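Local coordinates for putative uncharacterized protein (Bacteroides vulgatus, PDB 4F7A), which probably binds glycans, perhaps mucin O-glycans, at the outer membrane as a SusD/RagB-family lipoprotein built on a helical, TPR-like fold, at residues 344-349 against 414-419; 471-476 against 487-492. All blocks are in the same frame, centred on the assembly; numbering follows the deposited sequence.

Contact 1. Residues 344-349 against 414-419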
ATOM      1  N   ALA A 344      10.098 -14.981  -1.105  1.00 10.50           N
ATOM      2  CA  ALA A 344       9.654 -16.328  -1.481  1.00 10.01           C
ATOM      3  C   ALA A 344      10.850 -17.277  -1.461  1.00 10.19           C
ATOM      4  O   ALA A 344      10.752 -18.397  -0.954  1.00 13.14           O
ATOM      5  CB  ALA A 344       8.946 -16.336  -2.851  1.00 10.96           C
ATOM      6  N   SER A 345      11.987 -16.821  -1.977  1.00 10.48           N
ATOM      7  CA  SER A 345      13.214 -17.637  -1.962  1.00 13.26           C
ATOM      8  C   SER A 345      13.692 -17.877  -0.545  1.00 11.79           C
ATOM      9  O   SER A 345      14.044 -18.998  -0.186  1.00 12.53           O
ATOM     10  CB  SER A 345      14.303 -16.985  -2.805  1.00 14.19           C
ATOM     11  OG  SER A 345      13.954 -17.076  -4.175  1.00 14.72           O
ATOM     12  N   LEU A 346      13.673 -16.827   0.274  1.00 11.85           N
ATOM     13  CA  LEU A 346      14.062 -16.961   1.676  1.00 12.33           C
ATOM     14  C   LEU A 346      13.214 -17.991   2.421  1.00 14.04           C
ATOM     15  O   LEU A 346      13.717 -18.718   3.303  1.00 13.02           O
ATOM     16  CB  LEU A 346      13.985 -15.602   2.379  1.00 12.75           C
ATOM     17  CG  LEU A 346      14.708 -15.479   3.700  1.00 16.09           C
ATOM     18  CD1 LEU A 346      16.170 -15.748   3.481  1.00 16.06           C
ATOM     19  CD2 LEU A 346      14.462 -14.080   4.312  1.00 12.51           C
ATOM     20  N   ARG A 347      11.928 -18.044   2.085  1.00 13.04           N
ATOM     21  CA  ARG A 347      10.985 -19.002   2.703  1.00 14.82           C
ATOM     22  C   ARG A 347      10.976 -20.380   2.040  1.00 15.57           C
ATOM     23  O   ARG A 347      10.259 -21.291   2.495  1.00 16.53           O
ATOM     24  CB  ARG A 347       9.565 -18.410   2.659  1.00 13.23           C
ATOM     25  CG  ARG A 347       9.373 -17.240   3.583  1.00 12.29           C
ATOM     26  CD  ARG A 347       7.998 -16.626   3.435  1.00 13.21           C
ATOM     27  NE  ARG A 347       7.850 -15.490   4.328  1.00 11.51           N
ATOM     28  CZ  ARG A 347       7.442 -15.562   5.601  1.00 13.86           C
ATOM     29  NH1 ARG A 347       7.084 -16.717   6.155  1.00 15.10           N
ATOM     30  NH2 ARG A 347       7.373 -14.472   6.325  1.00 12.80           N
ATOM     31  N   GLY A 348      11.762 -20.558   0.979  1.00 14.58           N
ATOM     32  CA  GLY A 348      11.815 -21.834   0.255  1.00 14.99           C
ATOM     33  C   GLY A 348      10.587 -22.127  -0.596  1.00 14.59           C
ATOM     34  O   GLY A 348      10.278 -23.290  -0.879  1.00 14.35           O
ATOM     35  N   ILE A 349       9.853 -21.087  -0.996  1.00 13.85           N
ATOM     36  CA  ILE A 349       8.625 -21.286  -1.730  1.00 14.58           C
ATOM     37  C   ILE A 349       8.622 -20.537  -3.060  1.00 18.73           C
ATOM     38  O   ILE A 349       7.562 -20.252  -3.618  1.00 18.25           O
ATOM     39  CB  ILE A 349       7.372 -20.959  -0.849  1.00 15.42           C
ATOM     40  CG1 ILE A 349       7.348 -19.496  -0.396  1.00 19.10           C
ATOM     41  CG2 ILE A 349       7.333 -21.894   0.370  1.00 16.26           C
ATOM     42  CD1 ILE A 349       6.162 -19.165   0.572  1.00 16.77           C
ATOM     43  N   VAL A 414      23.104 -11.579  10.092  1.00 27.18           N
ATOM     44  CA  VAL A 414      23.515 -12.624  11.035  1.00 28.98           C
ATOM     45  C   VAL A 414      22.564 -13.834  11.036  1.00 24.62           C
ATOM     46  O   VAL A 414      22.928 -14.906  11.497  1.00 22.81           O
ATOM     47  CB  VAL A 414      23.683 -12.083  12.478  1.00 29.79           C
ATOM     48  CG1 VAL A 414      24.701 -10.932  12.500  1.00 42.18           C
ATOM     49  CG2 VAL A 414      22.380 -11.630  13.082  1.00 28.53           C
ATOM     50  N   ASN A 415      21.354 -13.670  10.522  1.00 19.38           N
ATOM     51  CA  ASN A 415      20.409 -14.775  10.458  1.00 17.88           C
ATOM     52  C   ASN A 415      19.343 -14.460   9.437  1.00 18.22           C
ATOM     53  O   ASN A 415      19.329 -13.372   8.898  1.00 18.06           O
ATOM     54  CB  ASN A 415      19.804 -15.069  11.840  1.00 16.80           C
ATOM     55  CG  ASN A 415      19.173 -13.839  12.488  1.00 18.60           C
ATOM     56  OD1 ASN A 415      18.528 -13.027  11.827  1.00 15.48           O
ATOM     57  ND2 ASN A 415      19.337 -13.717  13.801  1.00 20.02           N
ATOM     58  N   GLN A 416      18.437 -15.373   9.161  0.67 18.34           N
ATOM     59  CA  GLN A 416      17.528 -15.149   8.059  0.67 18.56           C
ATOM     60  C   GLN A 416      16.367 -14.228   8.431  0.67 17.64           C
ATOM     61  O   GLN A 416      15.736 -13.617   7.553  0.67 16.88           O
ATOM     62  CB  GLN A 416      17.076 -16.480   7.491  0.67 20.26           C
ATOM     63  CG  GLN A 416      18.261 -17.350   7.063  0.67 23.56           C
ATOM     64  CD  GLN A 416      17.872 -18.420   6.103  0.67 25.66           C
ATOM     65  OE1 GLN A 416      17.051 -19.274   6.426  0.67 28.18           O
ATOM     66  NE2 GLN A 416      18.458 -18.396   4.926  0.67 10.29           N
ATOM     67  N   GLU A 417      16.082 -14.089   9.721  1.00 15.57           N
ATOM     68  CA  GLU A 417      15.201 -13.028  10.144  1.00 13.61           C
ATOM     69  C   GLU A 417      15.769 -11.620   9.760  1.00 12.07           C
ATOM     70  O   GLU A 417      15.022 -10.753   9.324  1.00 13.65           O
ATOM     71  CB  GLU A 417      14.964 -13.177  11.638  1.00 16.46           C
ATOM     72  CG  GLU A 417      13.934 -12.330  12.235  1.00 22.91           C
ATOM     73  CD  GLU A 417      12.516 -12.637  11.778  1.00 27.11           C
ATOM     74  OE1 GLU A 417      12.054 -13.780  11.856  1.00 37.92           O
ATOM     75  OE2 GLU A 417      11.843 -11.694  11.392  1.00 16.93           O
ATOM     76  N   GLU A 418      17.066 -11.410   9.931  1.00 12.54           N
ATOM     77  CA  GLU A 418      17.684 -10.130   9.522  1.00 12.73           C
ATOM     78  C   GLU A 418      17.652 -10.013   7.998  1.00 13.63           C
ATOM     79  O   GLU A 418      17.477  -8.935   7.463  1.00 14.57           O
ATOM     80  CB  GLU A 418      19.127  -9.983  10.009  1.00 13.44           C
ATOM     81  CG  GLU A 418      19.607  -8.566   9.779  1.00 17.46           C
ATOM     82  CD  GLU A 418      20.975  -8.244  10.300  1.00 19.95           C
ATOM     83  OE1 GLU A 418      21.615  -9.064  10.998  1.00 19.62           O
ATOM     84  OE2 GLU A 418      21.410  -7.106  10.013  1.00 25.57           O
ATOM     85  N   GLN A 419      17.805 -11.130   7.295  1.00 12.27           N
ATOM     86  CA  GLN A 419      17.675 -11.082   5.840  1.00 12.01           C
ATOM     87  C   GLN A 419      16.282 -10.643   5.427  1.00 11.51           C
ATOM     88  O   GLN A 419      16.126  -9.820   4.516  1.00 11.65           O
ATOM     89  CB  GLN A 419      17.985 -12.430   5.197  1.00 14.04           C
ATOM     90  CG  GLN A 419      19.407 -12.904   5.329  1.00 23.81           C
ATOM     91  CD  GLN A 419      19.508 -14.328   4.788  1.00 25.24           C
ATOM     92  OE1 GLN A 419      18.799 -15.232   5.229  1.00 28.24           O
ATOM     93  NE2 GLN A 419      20.300 -14.503   3.815  1.00 19.50           N
TER
HETATM   94  O   HOH W   1      15.872 -20.116   3.994  1.00 16.05           O
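L346, in the last turn of helix 334-346, reaches across to Q416 and Q419 on the first turn of helix 416-431, so a C-terminal helix end meets an N-terminal one at the surface of this TPR-like, SusD-family helical fold. The apolar part rests on one leucine. Its CG stands anti to the backbone N (chi1 -163°), which sends the two methyls out to the opposing turn: CD2 of L346 lies 3.5 Å from the backbone O of Q416, and CD1 touches OE1 of Q419. L346 also packs on L420 and I423 of helix 416-431. No direct hydrogen bond joins the two segments. Within 414-419, Q416 is modelled in two conformers; in the one given here its extended chain brings NE2 within 3.8 Å of L346 CD1 and into a weak hydrogen bond with Q419 OE1. Both helix ends are closed off. G348, with positive phi, ends helix 334-346 in a Schellman motif, its N bonded to S345 O while I349 N reaches A344 O at 2.8 Å. N415 is the N-cap of the other helix, its OD1 taking the N-H of E418 at 2.9 Å, nearly in line with the side-chain C=O. For that same Q416 conformer, a single water bridges the segments, donating to L346 O at 2.7 Å and to Q416 OE1 at 2.8 Å.

Contact 2. Residues 471-476 against 487-492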
ATOM      1  N   LEU A 471      -7.396  -0.373  11.389  1.00 11.90           N
ATOM      2  CA  LEU A 471      -8.357   0.686  11.679  1.00 11.34           C
ATOM      3  C   LEU A 471      -9.678   0.077  12.112  1.00 11.43           C
ATOM      4  O   LEU A 471     -10.082  -0.988  11.618  1.00 12.98           O
ATOM      5  CB  LEU A 471      -8.580   1.584  10.453  1.00 11.61           C
ATOM      6  CG  LEU A 471      -7.336   2.314   9.921  1.00 12.38           C
ATOM      7  CD1 LEU A 471      -7.765   3.297   8.805  1.00 14.36           C
ATOM      8  CD2 LEU A 471      -6.526   3.014  11.040  1.00 10.26           C
ATOM      9  N   PRO A 472     -10.379   0.743  13.029  1.00 11.91           N
ATOM     10  CA  PRO A 472     -11.721   0.241  13.395  1.00 14.12           C
ATOM     11  C   PRO A 472     -12.696   0.271  12.232  1.00 14.43           C
ATOM     12  O   PRO A 472     -12.523   1.049  11.311  1.00 13.15           O
ATOM     13  CB  PRO A 472     -12.189   1.206  14.489  1.00 14.87           C
ATOM     14  CG  PRO A 472     -10.921   1.837  15.008  1.00 16.59           C
ATOM     15  CD  PRO A 472     -10.010   1.939  13.797  1.00 12.97           C
ATOM     16  N   PHE A 473     -13.720  -0.572  12.294  1.00 13.90           N
ATOM     17  CA  PHE A 473     -14.766  -0.564  11.292  1.00 12.34           C
ATOM     18  C   PHE A 473     -15.460   0.807  11.178  1.00 13.13           C
ATOM     19  O   PHE A 473     -15.464   1.617  12.115  1.00 12.28           O
ATOM     20  CB  PHE A 473     -15.820  -1.642  11.585  1.00 13.18           C
ATOM     21  CG  PHE A 473     -15.302  -3.041  11.555  1.00 14.28           C
ATOM     22  CD1 PHE A 473     -14.777  -3.564  10.387  1.00 17.94           C
ATOM     23  CD2 PHE A 473     -15.417  -3.866  12.672  1.00 14.77           C
ATOM     24  CE1 PHE A 473     -14.334  -4.850  10.338  1.00 13.75           C
ATOM     25  CE2 PHE A 473     -14.963  -5.159  12.641  1.00 14.29           C
ATOM     26  CZ  PHE A 473     -14.407  -5.655  11.447  1.00 13.77           C
ATOM     27  N   SER A 474     -16.017   1.071  10.011  1.00 13.51           N
ATOM     28  CA  SER A 474     -16.725   2.330   9.778  1.00 14.00           C
ATOM     29  C   SER A 474     -17.956   2.437  10.661  1.00 15.64           C
ATOM     30  O   SER A 474     -18.898   1.647  10.487  1.00 14.51           O
ATOM     31  CB  SER A 474     -17.179   2.432   8.333  1.00 13.15           C
ATOM     32  OG  SER A 474     -18.029   3.563   8.179  1.00 13.21           O
ATOM     33  N   GLN A 475     -17.984   3.443  11.552  1.00 15.91           N
ATOM     34  CA  GLN A 475     -19.192   3.715  12.319  1.00 16.44           C
ATOM     35  C   GLN A 475     -20.304   4.306  11.462  1.00 18.57           C
ATOM     36  O   GLN A 475     -21.467   4.191  11.828  1.00 17.15           O
ATOM     37  CB  GLN A 475     -18.922   4.585  13.546  1.00 20.11           C
ATOM     38  CG  GLN A 475     -18.273   3.790  14.687  1.00 20.89           C
ATOM     39  CD  GLN A 475     -19.155   2.645  15.178  1.00 25.08           C
ATOM     40  OE1 GLN A 475     -20.332   2.840  15.524  1.00 21.88           O
ATOM     41  NE2 GLN A 475     -18.589   1.449  15.225  1.00 19.52           N
ATOM     42  N   ASP A 476     -19.973   4.911  10.318  1.00 17.96           N
ATOM     43  CA  ASP A 476     -21.022   5.378   9.398  1.00 19.95           C
ATOM     44  C   ASP A 476     -21.780   4.186   8.833  1.00 19.69           C
ATOM     45  O   ASP A 476     -23.013   4.189   8.788  1.00 18.68           O
ATOM     46  CB  ASP A 476     -20.417   6.244   8.278  1.00 20.73           C
ATOM     47  CG  ASP A 476     -19.608   7.393   8.841  1.00 22.36           C
ATOM     48  OD1 ASP A 476     -20.238   8.323   9.360  1.00 25.77           O
ATOM     49  OD2 ASP A 476     -18.350   7.321   8.858  1.00 19.93           O
ATOM     50  N   ASN A 487     -21.831  -8.634  12.701  1.00 16.21           N
ATOM     51  CA  ASN A 487     -21.192  -9.690  11.899  1.00 17.22           C
ATOM     52  C   ASN A 487     -19.730  -9.445  11.559  1.00 17.10           C
ATOM     53  O   ASN A 487     -18.939 -10.402  11.506  1.00 15.00           O
ATOM     54  CB  ASN A 487     -21.978  -9.950  10.609  1.00 15.35           C
ATOM     55  CG  ASN A 487     -23.339 -10.549  10.874  1.00 23.06           C
ATOM     56  OD1 ASN A 487     -23.561 -11.142  11.940  1.00 19.35           O
ATOM     57  ND2 ASN A 487     -24.277 -10.382   9.917  1.00 19.47           N
ATOM     58  N   LEU A 488     -19.384  -8.178  11.317  1.00 15.04           N
ATOM     59  CA  LEU A 488     -18.009  -7.786  11.076  1.00 15.50           C
ATOM     60  C   LEU A 488     -17.166  -8.018  12.342  1.00 15.63           C
ATOM     61  O   LEU A 488     -16.069  -8.567  12.267  1.00 15.23           O
ATOM     62  CB  LEU A 488     -17.931  -6.320  10.654  1.00 14.70           C
ATOM     63  CG  LEU A 488     -18.381  -5.994   9.228  1.00 17.67           C
ATOM     64  CD1 LEU A 488     -18.596  -4.470   9.085  1.00 14.51           C
ATOM     65  CD2 LEU A 488     -17.350  -6.510   8.191  1.00 13.29           C
ATOM     66  N   CYS A 489     -17.696  -7.607  13.493  1.00 16.38           N
ATOM     67  CA  CYS A 489     -17.061  -7.850  14.779  1.00 14.96           C
ATOM     68  C   CYS A 489     -16.837  -9.332  15.091  1.00 15.75           C
ATOM     69  O   CYS A 489     -15.726  -9.720  15.506  1.00 15.09           O
ATOM     70  CB  CYS A 489     -17.860  -7.191  15.904  1.00 17.43           C
ATOM     71  SG  CYS A 489     -17.689  -5.381  15.863  1.00 19.20           S
ATOM     72  N   THR A 490     -17.864 -10.149  14.873  1.00 14.21           N
ATOM     73  CA  THR A 490     -17.727 -11.607  14.982  1.00 18.70           C
ATOM     74  C   THR A 490     -16.621 -12.160  14.088  1.00 18.01           C
ATOM     75  O   THR A 490     -15.775 -12.949  14.553  1.00 15.56           O
ATOM     76  CB  THR A 490     -19.057 -12.298  14.678  1.00 19.28           C
ATOM     77  OG1 THR A 490     -20.032 -11.800  15.606  1.00 20.27           O
ATOM     78  CG2 THR A 490     -18.953 -13.861  14.792  1.00 20.22           C
ATOM     79  N   ALA A 491     -16.588 -11.723  12.835  1.00 16.90           N
ATOM     80  CA  ALA A 491     -15.561 -12.173  11.877  1.00 16.34           C
ATOM     81  C   ALA A 491     -14.165 -11.716  12.269  1.00 15.34           C
ATOM     82  O   ALA A 491     -13.195 -12.359  11.919  1.00 14.74           O
ATOM     83  CB  ALA A 491     -15.891 -11.702  10.424  1.00 16.22           C
ATOM     84  N   LEU A 492     -14.055 -10.588  12.972  1.00 14.15           N
ATOM     85  CA  LEU A 492     -12.756 -10.082  13.398  1.00 14.08           C
ATOM     86  C   LEU A 492     -12.113 -10.951  14.460  1.00 17.63           C
ATOM     87  O   LEU A 492     -10.871 -11.062  14.528  1.00 17.89           O
ATOM     88  CB  LEU A 492     -12.892  -8.678  13.934  1.00 13.24           C
ATOM     89  CG  LEU A 492     -11.664  -7.925  14.401  1.00 16.72           C
ATOM     90  CD1 LEU A 492     -10.667  -7.737  13.241  1.00 14.56           C
ATOM     91  CD2 LEU A 492     -12.117  -6.602  14.979  1.00 13.73           C
TER
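F473 and L488 bring the backbones closest, their CA atoms 7.9 Å apart, where the non-helical stretch leading into helix 475-480 runs past the last turns of helix 482-492. F473 alone carries the contact from the 471-476 side. With CG anti to its own carbonyl carbon (chi1 -63°), the ring extends to the helix and lays one face over L488: CB of L488 sits 3.7 Å from the ring centroid and 14° off the normal, a CH-pi contact displaced toward the rim. Of the two L488 methyls, CD1 lies 4.1 Å from F473 CD1, and CD2 is near CE1. At the far end, F473 CZ approaches the backbone O of L488, an oxygen already engaged by the N-H of L492 within the helix. In this SusD-family helical fold, 475-480 and 482-492 are consecutive short helices, and the lead-in of the first packs on the end of the second; S474 is the N-cap of the first, its OG accepting from D477 N. Obliquely to the ring, C489 SG makes a sulfur-aromatic contact, 4.2 Å from F473 CD2, and L492 CD2 comes to 4.0 Å from CE2. Cutting F473 back to an alanine would probably open a gap between 471-476 and the helix face of L488, C489 and L492, and leave L488 CB without its aromatic partner. Y132 of helix 111-132 and Y485 also pack on F473, and R470 forms a cation-pi pair with its ring.

Contact 1 and contact 2 lie in different parts of the same chain, their centres 34 Å apart and their nearest atoms about 20 Å, with no touch between them. They follow in series along the sequence: 344-349 has met 414-419 before 471-476 opens the second pairing. The first joins two helices across 64 intervening residues, whereas the second spans only ten, nine of them helical, and is local in sequence. Both sit 21 to 22 Å from the centre of the chain, but contact 1 is a surface contact and contact 2 is partly buried. Where a glycan would bind relative to either contact is not established.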